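PDB 4C47: inner membrane lipoprotein SadB from Salmonella enterica, which is required for proper surface expression of the trimeric autotransporter adhesin SadA and may act directly in its biogenesis. Local coordinates for residues 30-33 and 34-38; 44-47 and 48-52; 60-63 and 64-67; 74-77 and 78-81; 138-141 and 142-145. One frame throughout, in Å; residues are numbered along the deposited sequence.

Interactions 1, 2 and 3 follow one another along helix 8-71, the coiled-coil stalk of the homotrimer, with centres of 1 and 2 about 21 Å apart and those of 2 and 3 about 24 Å apart. Each pairs an exposed flank with residues buried between subunits: glutamine in interaction 1, glutamine beside isoleucine in 2, valine and glutamine in 3. Interactions 4 and 5 belong to the globular C-terminal domain and touch no other subunit. Interaction 4 is a surface beta turn leading from one sheet to the other, gripped by side-chain hydrogen bonds; interaction 5 is an exposed turn of helix 140-146, joining a leucine-tryptophan contact to a long salt bridge.

Interaction 1. Residues 30-33 and 34-38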
loop_
_atom_site.group_PDB
_atom_site.type_symbol
_atom_site.label_atom_id
_atom_site.label_comp_id
_atom_site.label_asym_id
_atom_site.label_seq_id
_atom_site.Cartn_x
_atom_site.Cartn_y
_atom_site.Cartn_z
ATOM N N LYS A 30 26.231 -18.890 35.125
ATOM C CA LYS A 30 26.188 -17.504 34.654
ATOM C C LYS A 30 25.552 -17.398 33.261
ATOM O O LYS A 30 24.634 -16.585 33.024
ATOM C CB LYS A 30 27.596 -16.896 34.660
ATOM C CG LYS A 30 27.614 -15.379 34.508
ATOM C CD LYS A 30 28.841 -14.761 35.165
ATOM C CE LYS A 30 30.120 -15.165 34.453
ATOM N NZ LYS A 30 30.190 -14.609 33.072
ATOM N N GLN A 31 26.034 -18.241 32.350
ATOM C CA GLN A 31 25.509 -18.271 30.990
ATOM C C GLN A 31 24.020 -18.611 30.956
ATOM O O GLN A 31 23.254 -18.007 30.197
ATOM C CB GLN A 31 26.287 -19.265 30.131
ATOM C CG GLN A 31 27.545 -18.696 29.500
ATOM C CD GLN A 31 28.373 -19.756 28.802
ATOM O OE1 GLN A 31 28.950 -20.629 29.446
ATOM N NE2 GLN A 31 28.426 -19.692 27.477
ATOM N N GLN A 32 23.613 -19.570 31.784
ATOM C CA GLN A 32 22.209 -19.957 31.872
ATOM C C GLN A 32 21.347 -18.767 32.273
ATOM O O GLN A 32 20.292 -18.526 31.677
ATOM C CB GLN A 32 22.020 -21.111 32.859
ATOM C CG GLN A 32 20.623 -21.721 32.858
ATOM C CD GLN A 32 19.669 -21.029 33.819
ATOM O OE1 GLN A 32 20.076 -20.541 34.873
ATOM N NE2 GLN A 32 18.393 -20.981 33.454
ATOM N N LYS A 33 21.802 -18.018 33.276
ATOM C CA LYS A 33 21.074 -16.825 33.703
ATOM C C LYS A 33 20.934 -15.780 32.589
ATOM O O LYS A 33 19.822 -15.298 32.310
ATOM C CB LYS A 33 21.721 -16.210 34.949
ATOM C CG LYS A 33 21.662 -17.103 36.172
ATOM C CD LYS A 33 22.189 -16.399 37.409
ATOM C CE LYS A 33 22.172 -17.326 38.615
ATOM N NZ LYS A 33 22.548 -16.616 39.870
ATOM N N GLU A 34 22.048 -15.434 31.944
ATOM C CA GLU A 34 21.978 -14.422 30.882
ATOM C C GLU A 34 21.086 -14.865 29.714
ATOM O O GLU A 34 20.333 -14.061 29.147
ATOM C CB GLU A 34 23.378 -13.991 30.411
ATOM C CG GLU A 34 24.119 -15.012 29.568
ATOM C CD GLU A 34 25.509 -14.547 29.163
ATOM O OE1 GLU A 34 26.006 -13.550 29.735
ATOM O OE2 GLU A 34 26.106 -15.182 28.269
ATOM N N GLN A 35 21.152 -16.151 29.380
ATOM C CA GLN A 35 20.297 -16.719 28.341
ATOM C C GLN A 35 18.830 -16.645 28.740
ATOM O O GLN A 35 17.962 -16.397 27.902
ATOM C CB GLN A 35 20.676 -18.172 28.044
ATOM C CG GLN A 35 21.971 -18.327 27.269
ATOM C CD GLN A 35 22.192 -19.746 26.790
ATOM O OE1 GLN A 35 21.354 -20.624 27.004
ATOM N NE2 GLN A 35 23.321 -19.978 26.133
ATOM N N GLU A 36 18.561 -16.864 30.023
ATOM C CA GLU A 36 17.213 -16.727 30.555
ATOM C C GLU A 36 16.702 -15.316 30.282
ATOM O O GLU A 36 15.606 -15.132 29.726
ATOM C CB GLU A 36 17.200 -17.018 32.056
ATOM C CG GLU A 36 15.817 -17.032 32.674
ATOM C CD GLU A 36 14.955 -18.149 32.129
ATOM O OE1 GLU A 36 15.308 -19.329 32.338
ATOM O OE2 GLU A 36 13.929 -17.847 31.483
ATOM N N ALA A 37 17.512 -14.323 30.653
ATOM C CA ALA A 37 17.146 -12.924 30.428
ATOM C C ALA A 37 16.835 -12.639 28.953
ATOM O O ALA A 37 15.785 -12.059 28.611
ATOM C CB ALA A 37 18.245 -12.002 30.942
ATOM N N LYS A 38 17.746 -13.068 28.084
ATOM C CA LYS A 38 17.568 -12.883 26.645
ATOM C C LYS A 38 16.279 -13.522 26.128
ATOM O O LYS A 38 15.575 -12.937 25.302
ATOM C CB LYS A 38 18.766 -13.436 25.876
ATOM C CG LYS A 38 20.054 -12.661 26.096
ATOM C CD LYS A 38 21.191 -13.256 25.285
ATOM C CE LYS A 38 22.467 -12.445 25.441
ATOM N NZ LYS A 38 23.617 -13.032 24.699
#
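Gln31 and Glu34, and, beside them, Gln32 and Glu36, are side-chain neighbours on helix 8-71, which forms the trimeric coiled coil of SadB. The frame is four i to i+4 backbone hydrogen bonds, Glu34 N to Lys30 O, Gln35 N to Gln31 O, Glu36 N to Gln32 O and Ala37 N to Lys33 O, at 2.9 to 3.0 Å.

Packing between side chains is sparse. Glu34 has CG between its backbone N and carbonyl carbon (chi1 73°), which carries the chain back along the preceding turn. Its CG lies 3.2 Å from Gln31 O, and its OE2 comes alongside the aliphatic part of Gln31, 4.0 Å from CG. The two side chains run the same way, with amide and carboxylate planes nearly perpendicular at 89°. Gln35 CG rests against the same oxygen, Gln31 O, at 3.2 Å.

Gln35 OE1 accepts a hydrogen bond from NE2 of Gln35 of the third subunit, while its own NE2 makes weak bonds to Gln32 O and Glu36 OE1 of the second. The buried amide of Gln35 thus finds its partners in the neighbouring subunits. Charge is looser: Lys30 NZ stays 5.5 Å from Glu34 OE1, too far for contact, and Glu36 OE2 has a weak, long ion pair outside the segments, with Lys38 of the third subunit. Gln32 NE2 bonds weakly to Gln35 OE1 of the third subunit. Within the helix, Gln32 and Glu36 lie side by side with their planes 61° apart, and Gln32 NE2 approaches Glu36 OE1 to 3.7 Å without bonding.

Interaction 2. Residues 44-47 and 48-52; sequences KQQA and TIINT
Ile49 and Ile50 each lean a CG1 branch back against a carbonyl oxygen of the preceding turn in the coiled-coil helix of the SadB trimer. In both, CG1 is anti to the carbonyl carbon (chi1 -72° and -65°), which sends this branch toward the N-terminal end. Ile49 CG1 lies 3.1 Å from Gln45 O, and Ile50 CG1 lies 3.2 Å from Gln46 O. The same two oxygens accept the backbone N-H groups of Ile49 and Ile50, each at 2.9 Å. Side chain meets side chain only loosely, Ile50 CD1 coming within 4.5 Å of Gln46 CG.

Ile49 and Gln46 are buried and face the other subunits: Ile49 packs on Ile49 of the third subunit and Gln46 on Gln46 of both neighbours. The polar ends of the glutamines bond across the interface, Gln46 NE2 to Leu42 O of the third subunit and Gln45 NE2 to Gln46 OE1 of the second. Apolar and polar layers therefore meet within one helical turn.

On the exposed flank, Thr48 N bonds to Lys44 O. Thr48 O in turn is gripped by two donors from Thr52: its backbone N at 2.9 Å, and OG1 at 3.0 Å from above the carbonyl plane, 45° out of it.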
loop_
_atom_site.group_PDB
_atom_site.type_symbol
_atom_site.label_atom_id
_atom_site.label_comp_id
_atom_site.label_asym_id
_atom_site.label_seq_id
_atom_site.Cartn_x
_atom_site.Cartn_y
_atom_site.Cartn_z
ATOM N N LYS A 44 8.712 -11.325 25.037
ATOM C CA LYS A 44 7.935 -10.083 25.099
ATOM C C LYS A 44 7.925 -9.346 23.747
ATOM O O LYS A 44 6.858 -8.962 23.218
ATOM C CB LYS A 44 8.473 -9.187 26.216
ATOM C CG LYS A 44 8.521 -9.889 27.567
ATOM C CD LYS A 44 8.945 -8.958 28.689
ATOM C CE LYS A 44 8.951 -9.690 30.024
ATOM N NZ LYS A 44 9.133 -8.751 31.161
ATOM N N GLN A 45 9.119 -9.177 23.187
ATOM C CA GLN A 45 9.279 -8.528 21.892
ATOM C C GLN A 45 8.522 -9.257 20.791
ATOM O O GLN A 45 7.997 -8.628 19.875
ATOM C CB GLN A 45 10.761 -8.407 21.532
ATOM C CG GLN A 45 11.519 -7.460 22.441
ATOM C CD GLN A 45 13.022 -7.534 22.260
ATOM O OE1 GLN A 45 13.769 -6.806 22.913
ATOM N NE2 GLN A 45 13.472 -8.414 21.374
ATOM N N GLN A 46 8.457 -10.580 20.887
ATOM C CA GLN A 46 7.727 -11.357 19.896
ATOM C C GLN A 46 6.227 -11.098 19.993
ATOM O O GLN A 46 5.552 -10.970 18.969
ATOM C CB GLN A 46 8.022 -12.853 20.015
ATOM C CG GLN A 46 7.556 -13.650 18.805
ATOM C CD GLN A 46 8.053 -15.078 18.812
ATOM O OE1 GLN A 46 7.619 -15.893 19.626
ATOM N NE2 GLN A 46 8.971 -15.391 17.903
ATOM N N ALA A 47 5.705 -11.023 21.217
ATOM C CA ALA A 47 4.289 -10.678 21.393
ATOM C C ALA A 47 3.978 -9.334 20.734
ATOM O O ALA A 47 3.009 -9.206 19.945
ATOM C CB ALA A 47 3.928 -10.641 22.863
ATOM N N THR A 48 4.816 -8.342 21.039
ATOM C CA THR A 48 4.673 -7.033 20.401
ATOM C C THR A 48 4.692 -7.131 18.870
ATOM O O THR A 48 3.850 -6.534 18.187
ATOM C CB THR A 48 5.756 -6.046 20.872
ATOM O OG1 THR A 48 5.600 -5.791 22.274
ATOM C CG2 THR A 48 5.640 -4.732 20.112
ATOM N N ILE A 49 5.639 -7.904 18.343
ATOM C CA ILE A 49 5.789 -8.079 16.901
ATOM C C ILE A 49 4.540 -8.685 16.258
ATOM O O ILE A 49 4.087 -8.217 15.215
ATOM C CB ILE A 49 7.040 -8.921 16.551
ATOM C CG1 ILE A 49 8.312 -8.106 16.794
ATOM C CG2 ILE A 49 6.996 -9.384 15.101
ATOM C CD1 ILE A 49 9.589 -8.883 16.560
ATOM N N ILE A 50 3.984 -9.714 16.888
ATOM C CA ILE A 50 2.756 -10.336 16.407
ATOM C C ILE A 50 1.637 -9.306 16.311
ATOM O O ILE A 50 0.980 -9.174 15.260
ATOM C CB ILE A 50 2.329 -11.499 17.320
ATOM C CG1 ILE A 50 3.372 -12.619 17.270
ATOM C CG2 ILE A 50 0.959 -12.023 16.917
ATOM C CD1 ILE A 50 3.107 -13.755 18.232
ATOM N N ASN A 51 1.441 -8.558 17.396
ATOM C CA ASN A 51 0.431 -7.490 17.392
ATOM C C ASN A 51 0.618 -6.478 16.240
ATOM O O ASN A 51 -0.295 -6.247 15.415
ATOM C CB ASN A 51 0.425 -6.769 18.743
ATOM C CG ASN A 51 -0.653 -5.706 18.838
ATOM O OD1 ASN A 51 -1.692 -5.803 18.191
ATOM N ND2 ASN A 51 -0.407 -4.683 19.647
ATOM N N THR A 52 1.817 -5.903 16.183
ATOM C CA THR A 52 2.161 -4.896 15.184
ATOM C C THR A 52 1.967 -5.394 13.749
ATOM O O THR A 52 1.426 -4.674 12.904
ATOM C CB THR A 52 3.611 -4.410 15.375
ATOM O OG1 THR A 52 3.782 -3.939 16.717
ATOM C CG2 THR A 52 3.934 -3.282 14.402
#

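Interaction 3. Residues 60-63 and 64-67; sequences VGRV and ERKQ
Arg65 folds back along the helix until its guanidinium lies beside Arg62. Arg62 CA sits over one guanidinium face, toward its rim and 4.2 Å above the plane, and Arg62 CG is 4.1 Å from Arg65 NH2. The two arginine side chains cross obliquely, their guanidinium planes 68° apart. Closer in, Arg65 CG rests 3.4 Å from Gly61 O, the oxygen that also takes the Arg65 backbone N-H. Bends at chi2 and chi3 turn the Arg65 chain back in this way.

The backbone beneath is regular helix: Glu64 N bonds to Val60 O, Lys66 N to Arg62 O and Gln67 N to Val63 O. Beside it, Glu64 CB lies 3.4 Å from Val60 O.

Further out, the charged ends of Arg62 and Lys66 have partners outside. Arg62 forms a salt bridge to Glu58 in its own helix, and Lys66 one to Asp71 of the second subunit. Val60, Val63 and Gln67 face inward: Val60 packs on Val60 of the second subunit, Val63 on Val63 of both neighbouring subunits, and Gln67 NE2 donates to Val63 O of the third subunit.

The chemistry divides the stalk near its junction with the globular domain into an apolar core closed by a buried, hydrogen-bonded amide and a charged outer flank. Arg62 NE and Arg65 NH2 stay 6.1 Å apart, and the carboxylate of Glu58 probably offsets some of the repulsion between the like charges.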
loop_
_atom_site.group_PDB
_atom_site.type_symbol
_atom_site.label_atom_id
_atom_site.label_comp_id
_atom_site.label_asym_id
_atom_site.label_seq_id
_atom_site.Cartn_x
_atom_site.Cartn_y
_atom_site.Cartn_z
ATOM N N VAL A 60 -2.615 -2.503 5.155
ATOM C CA VAL A 60 -2.227 -2.837 3.790
ATOM C C VAL A 60 -3.398 -3.421 2.996
ATOM O O VAL A 60 -3.600 -3.080 1.828
ATOM C CB VAL A 60 -1.026 -3.804 3.776
ATOM C CG1 VAL A 60 -0.694 -4.232 2.363
ATOM C CG2 VAL A 60 0.183 -3.149 4.431
ATOM N N GLY A 61 -4.178 -4.281 3.647
ATOM C CA GLY A 61 -5.370 -4.846 3.037
ATOM C C GLY A 61 -6.341 -3.794 2.527
ATOM O O GLY A 61 -6.758 -3.829 1.361
ATOM N N ARG A 62 -6.693 -2.849 3.398
ATOM C CA ARG A 62 -7.605 -1.768 3.037
ATOM C C ARG A 62 -7.051 -0.933 1.892
ATOM O O ARG A 62 -7.747 -0.688 0.905
ATOM C CB ARG A 62 -7.882 -0.852 4.232
ATOM C CG ARG A 62 -8.657 -1.497 5.366
ATOM C CD ARG A 62 -9.233 -0.441 6.303
ATOM N NE ARG A 62 -8.228 0.527 6.736
ATOM C CZ ARG A 62 -7.543 0.442 7.872
ATOM N NH1 ARG A 62 -7.751 -0.571 8.702
ATOM N NH2 ARG A 62 -6.648 1.373 8.178
ATOM N N VAL A 63 -5.804 -0.490 2.031
ATOM C CA VAL A 63 -5.197 0.359 1.008
ATOM C C VAL A 63 -5.198 -0.317 -0.372
ATOM O O VAL A 63 -5.628 0.275 -1.380
ATOM C CB VAL A 63 -3.773 0.795 1.417
ATOM C CG1 VAL A 63 -2.995 1.292 0.219
ATOM C CG2 VAL A 63 -3.835 1.868 2.499
ATOM N N GLU A 64 -4.745 -1.568 -0.404
ATOM C CA GLU A 64 -4.733 -2.341 -1.640
ATOM C C GLU A 64 -6.142 -2.527 -2.213
ATOM O O GLU A 64 -6.326 -2.499 -3.433
ATOM C CB GLU A 64 -4.062 -3.702 -1.436
ATOM C CG GLU A 64 -3.730 -4.420 -2.740
ATOM C CD GLU A 64 -3.789 -5.931 -2.615
ATOM O OE1 GLU A 64 -3.938 -6.429 -1.480
ATOM O OE2 GLU A 64 -3.693 -6.623 -3.652
ATOM N N ARG A 65 -7.131 -2.717 -1.339
ATOM C CA ARG A 65 -8.518 -2.792 -1.796
ATOM C C ARG A 65 -8.949 -1.501 -2.474
ATOM O O ARG A 65 -9.604 -1.531 -3.514
ATOM C CB ARG A 65 -9.479 -3.109 -0.649
ATOM C CG ARG A 65 -9.641 -4.587 -0.348
ATOM C CD ARG A 65 -11.053 -4.895 0.132
ATOM N NE ARG A 65 -11.525 -3.923 1.115
ATOM C CZ ARG A 65 -11.294 -4.006 2.423
ATOM N NH1 ARG A 65 -10.591 -5.019 2.913
ATOM N NH2 ARG A 65 -11.764 -3.075 3.241
ATOM N N LYS A 66 -8.587 -0.370 -1.876
ATOM C CA LYS A 66 -8.934 0.921 -2.455
ATOM C C LYS A 66 -8.298 1.099 -3.824
ATOM O O LYS A 66 -8.918 1.653 -4.729
ATOM C CB LYS A 66 -8.540 2.072 -1.532
ATOM C CG LYS A 66 -9.563 2.365 -0.462
ATOM C CD LYS A 66 -9.734 3.856 -0.284
ATOM C CE LYS A 66 -9.695 4.237 1.181
ATOM N NZ LYS A 66 -9.878 5.701 1.366
ATOM N N GLN A 67 -7.068 0.621 -3.982
ATOM C CA GLN A 67 -6.416 0.720 -5.286
ATOM C C GLN A 67 -7.118 -0.085 -6.391
ATOM O O GLN A 67 -6.940 0.202 -7.577
ATOM C CB GLN A 67 -4.941 0.324 -5.202
ATOM C CG GLN A 67 -4.027 1.435 -4.716
ATOM C CD GLN A 67 -2.570 1.174 -5.051
ATOM O OE1 GLN A 67 -2.225 0.118 -5.581
ATOM N NE2 GLN A 67 -1.709 2.141 -4.750
#

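Interaction 4. Residues 74-77 and 78-81; sequences ELDP and SQTH
Ser78 meets Asp76 through both its backbone and its hydroxyl. Ser78 N donates to Asp76 OD1 at 3.2 Å, approaching from above the carboxylate plane. Ser78 OG donates to the same oxygen, Asp76 OD1, in a hydrogen bond modelled at 2.5 Å, a length too short to be taken at face value. Ser78 OG stands between its backbone N and carbonyl carbon (chi1 61°), a torsion that turns the hydroxyl back to the aspartate. With CG of Asp76 anti to its own N, the carboxylate leans forward over the turn to receive it.

Gln79 closes the turn. Its backbone N bonds to Asp76 O at 2.9 Å, and its CG runs alongside the carboxylate, 3.8 Å from Asp76 OD2.

Thr80 adds a second grip on the same carbonyl: OG1 donates to Asp76 O at 3.0 Å. The Gln79 N and Thr80 OG1 donors come from opposite faces of the carbonyl plane, 48° and 52° out of it, and hold the peptide between them. Thr80 OG1 also lies 4.1 Å from CB of Leu75, the last residue of strand 73-75.

Beyond Thr80, His81 bonds through its backbone to Ile96 of strand 91-102, whereas Leu75 pairs with Leu181 of strand 180-186. Pro77 is buried against Leu178, Leu181 and Ile96.

Asp76 to Gln79 form a type I beta turn, with the aspartate side chain accepting the N-H two residues on as in an Asx turn. The beta turn carries the chain from one sheet of the beta-sandwich to the other.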
loop_
_atom_site.group_PDB
_atom_site.type_symbol
_atom_site.label_atom_id
_atom_site.label_comp_id
_atom_site.label_asym_id
_atom_site.label_seq_id
_atom_site.Cartn_x
_atom_site.Cartn_y
_atom_site.Cartn_z
ATOM N N GLU A 74 -16.170 -4.019 -10.654
ATOM C CA GLU A 74 -16.914 -5.225 -10.299
ATOM C C GLU A 74 -18.371 -4.889 -10.006
ATOM O O GLU A 74 -18.664 -3.907 -9.324
ATOM C CB GLU A 74 -16.291 -5.913 -9.082
ATOM C CG GLU A 74 -14.911 -6.502 -9.310
ATOM C CD GLU A 74 -14.342 -7.134 -8.055
ATOM O OE1 GLU A 74 -13.960 -6.386 -7.129
ATOM O OE2 GLU A 74 -14.283 -8.380 -7.995
ATOM N N LEU A 75 -19.279 -5.718 -10.511
ATOM C CA LEU A 75 -20.706 -5.467 -10.358
ATOM C C LEU A 75 -21.545 -6.743 -10.398
ATOM O O LEU A 75 -21.104 -7.787 -10.883
ATOM C CB LEU A 75 -21.192 -4.472 -11.419
ATOM C CG LEU A 75 -20.884 -4.766 -12.889
ATOM C CD1 LEU A 75 -21.956 -5.638 -13.524
ATOM C CD2 LEU A 75 -20.722 -3.477 -13.673
ATOM N N ASP A 76 -22.757 -6.642 -9.863
ATOM C CA ASP A 76 -23.778 -7.661 -10.037
ATOM C C ASP A 76 -24.712 -7.130 -11.114
ATOM O O ASP A 76 -25.529 -6.251 -10.848
ATOM C CB ASP A 76 -24.539 -7.880 -8.727
ATOM C CG ASP A 76 -25.544 -9.023 -8.806
ATOM O OD1 ASP A 76 -25.852 -9.491 -9.922
ATOM O OD2 ASP A 76 -26.037 -9.451 -7.742
ATOM N N PRO A 77 -24.589 -7.662 -12.341
ATOM C CA PRO A 77 -25.334 -7.160 -13.504
ATOM C C PRO A 77 -26.846 -7.295 -13.356
ATOM O O PRO A 77 -27.591 -6.674 -14.110
ATOM C CB PRO A 77 -24.828 -8.043 -14.657
ATOM C CG PRO A 77 -24.307 -9.276 -14.000
ATOM C CD PRO A 77 -23.747 -8.820 -12.683
ATOM N N SER A 78 -27.290 -8.094 -12.392
ATOM C CA SER A 78 -28.715 -8.278 -12.155
ATOM C C SER A 78 -29.264 -7.168 -11.261
ATOM O O SER A 78 -30.473 -6.945 -11.201
ATOM C CB SER A 78 -28.970 -9.641 -11.514
ATOM O OG SER A 78 -28.305 -9.751 -10.267
ATOM N N GLN A 79 -28.364 -6.478 -10.566
ATOM C CA GLN A 79 -28.749 -5.433 -9.621
ATOM C C GLN A 79 -28.139 -4.088 -10.000
ATOM O O GLN A 79 -27.969 -3.212 -9.154
ATOM C CB GLN A 79 -28.303 -5.815 -8.208
ATOM C CG GLN A 79 -28.977 -7.057 -7.653
ATOM C CD GLN A 79 -30.413 -6.804 -7.240
ATOM O OE1 GLN A 79 -31.324 -6.838 -8.066
ATOM N NE2 GLN A 79 -30.621 -6.546 -5.955
ATOM N N THR A 80 -27.815 -3.925 -11.276
ATOM C CA THR A 80 -27.095 -2.742 -11.725
ATOM C C THR A 80 -27.664 -2.188 -13.028
ATOM O O THR A 80 -28.020 -2.941 -13.933
ATOM C CB THR A 80 -25.585 -3.056 -11.902
ATOM O OG1 THR A 80 -24.998 -3.319 -10.620
ATOM C CG2 THR A 80 -24.847 -1.897 -12.556
ATOM N N HIS A 81 -27.767 -0.865 -13.110
ATOM C CA HIS A 81 -28.001 -0.207 -14.388
ATOM C C HIS A 81 -26.748 0.547 -14.820
ATOM O O HIS A 81 -26.089 0.167 -15.789
ATOM C CB HIS A 81 -29.194 0.744 -14.324
ATOM C CG HIS A 81 -29.592 1.292 -15.658
ATOM N ND1 HIS A 81 -30.023 0.490 -16.694
ATOM C CD2 HIS A 81 -29.614 2.560 -16.133
ATOM C CE1 HIS A 81 -30.300 1.241 -17.745
ATOM N NE2 HIS A 81 -30.060 2.502 -17.429
#

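Interaction 5. Residues 138-141 and 142-145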
loop_
_atom_site.group_PDB
_atom_site.type_symbol
_atom_site.label_atom_id
_atom_site.label_comp_id
_atom_site.label_asym_id
_atom_site.label_seq_id
_atom_site.Cartn_x
_atom_site.Cartn_y
_atom_site.Cartn_z
ATOM N N LYS A 138 -12.945 -18.950 2.767
ATOM C CA LYS A 138 -12.561 -20.329 2.473
ATOM C C LYS A 138 -13.148 -20.823 1.152
ATOM O O LYS A 138 -12.714 -21.841 0.614
ATOM C CB LYS A 138 -12.971 -21.262 3.616
ATOM C CG LYS A 138 -14.469 -21.481 3.730
ATOM C CD LYS A 138 -14.820 -22.365 4.917
ATOM C CE LYS A 138 -16.322 -22.586 5.007
ATOM N NZ LYS A 138 -16.716 -23.328 6.237
ATOM N N ASP A 139 -14.132 -20.096 0.632
ATOM C CA ASP A 139 -14.802 -20.489 -0.602
ATOM C C ASP A 139 -14.204 -19.806 -1.828
ATOM O O ASP A 139 -14.596 -20.097 -2.960
ATOM C CB ASP A 139 -16.299 -20.184 -0.520
ATOM C CG ASP A 139 -16.980 -20.922 0.614
ATOM O OD1 ASP A 139 -16.429 -21.948 1.068
ATOM O OD2 ASP A 139 -18.065 -20.481 1.050
ATOM N N LEU A 140 -13.255 -18.903 -1.598
ATOM C CA LEU A 140 -12.641 -18.129 -2.681
ATOM C C LEU A 140 -11.954 -18.927 -3.808
ATOM O O LEU A 140 -12.246 -18.687 -4.979
ATOM C CB LEU A 140 -11.703 -17.043 -2.128
ATOM C CG LEU A 140 -12.366 -15.739 -1.673
ATOM C CD1 LEU A 140 -11.327 -14.733 -1.191
ATOM C CD2 LEU A 140 -13.216 -15.143 -2.791
ATOM N N PRO A 141 -11.044 -19.866 -3.470
ATOM C CA PRO A 141 -10.306 -20.542 -4.550
ATOM C C PRO A 141 -11.188 -21.329 -5.520
ATOM O O PRO A 141 -10.967 -21.269 -6.735
ATOM C CB PRO A 141 -9.369 -21.491 -3.794
ATOM C CG PRO A 141 -10.002 -21.680 -2.459
ATOM C CD PRO A 141 -10.638 -20.365 -2.143
ATOM N N ARG A 142 -12.169 -22.049 -4.989
ATOM C CA ARG A 142 -13.078 -22.840 -5.808
ATOM C C ARG A 142 -13.867 -21.934 -6.747
ATOM O O ARG A 142 -13.988 -22.206 -7.949
ATOM C CB ARG A 142 -14.032 -23.629 -4.912
ATOM C CG ARG A 142 -13.335 -24.360 -3.771
ATOM C CD ARG A 142 -14.309 -25.196 -2.955
ATOM N NE ARG A 142 -14.479 -24.687 -1.597
ATOM C CZ ARG A 142 -13.724 -25.046 -0.562
ATOM N NH1 ARG A 142 -12.737 -25.917 -0.725
ATOM N NH2 ARG A 142 -13.954 -24.533 0.640
ATOM N N TRP A 143 -14.392 -20.852 -6.180
ATOM C CA TRP A 143 -15.145 -19.857 -6.928
ATOM C C TRP A 143 -14.312 -19.270 -8.060
ATOM O O TRP A 143 -14.788 -19.146 -9.188
ATOM C CB TRP A 143 -15.607 -18.743 -5.991
ATOM C CG TRP A 143 -16.286 -17.615 -6.688
ATOM C CD1 TRP A 143 -17.521 -17.634 -7.265
ATOM C CD2 TRP A 143 -15.778 -16.287 -6.869
ATOM N NE1 TRP A 143 -17.812 -16.403 -7.803
ATOM C CE2 TRP A 143 -16.758 -15.557 -7.571
ATOM C CE3 TRP A 143 -14.590 -15.645 -6.506
ATOM C CZ2 TRP A 143 -16.585 -14.219 -7.921
ATOM C CZ3 TRP A 143 -14.421 -14.315 -6.854
ATOM C CH2 TRP A 143 -15.412 -13.618 -7.554
ATOM N N LYS A 144 -13.066 -18.916 -7.753
ATOM C CA LYS A 144 -12.151 -18.378 -8.755
ATOM C C LYS A 144 -11.901 -19.386 -9.867
ATOM O O LYS A 144 -11.855 -19.023 -11.042
ATOM C CB LYS A 144 -10.825 -17.961 -8.115
ATOM C CG LYS A 144 -10.912 -16.737 -7.224
ATOM C CD LYS A 144 -9.545 -16.353 -6.687
ATOM C CE LYS A 144 -8.893 -17.523 -5.967
ATOM N NZ LYS A 144 -7.569 -17.166 -5.383
ATOM N N GLN A 145 -11.740 -20.651 -9.492
ATOM C CA GLN A 145 -11.553 -21.710 -10.481
ATOM C C GLN A 145 -12.790 -21.897 -11.361
ATOM O O GLN A 145 -12.682 -22.339 -12.506
ATOM C CB GLN A 145 -11.173 -23.035 -9.810
ATOM C CG GLN A 145 -9.760 -23.067 -9.250
ATOM C CD GLN A 145 -9.347 -24.453 -8.785
ATOM O OE1 GLN A 145 -10.052 -25.437 -9.015
ATOM N NE2 GLN A 145 -8.198 -24.535 -8.126
#
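Leu140 and Trp143 pack side by side on helix 140-146, a short surface helix of the beta-sandwich domain. Leu140 CD2 approaches the indole obliquely, 4.0 Å from Trp143 CE3, and both side chains point the same way. CG of Trp143 anti to its backbone N (chi1 175°) sets the ring beside the leucine. Away from the helix the indole is fixed by NE1 bonding to Thr131 O and by an edge-to-face stack with Tyr180, with Lys133 and Pro134 also against it. The backbone is firm here too, Lys144 N meeting Leu140 O and Gln145 N meeting Pro141 O, both at 2.9 Å.

The other side is exposed and looser. Lys144 folds back over Pro141, its CE 3.6 Å from Pro141 CA. Trp143 N makes a weak hydrogen bond to Asp139 O at 3.3 Å. Arg142 turns back along the chain, crossing Asp139 with carboxylate and guanidinium planes 53° apart. Lys138 O lies over one guanidinium face, 3.0 Å from Arg142 NH2, at an angle too poor for a hydrogen bond. The ionic link is a long salt bridge: Asp139 OD1 meets the guanidinium edge in its plane, 3.6 Å from Arg142 NH2.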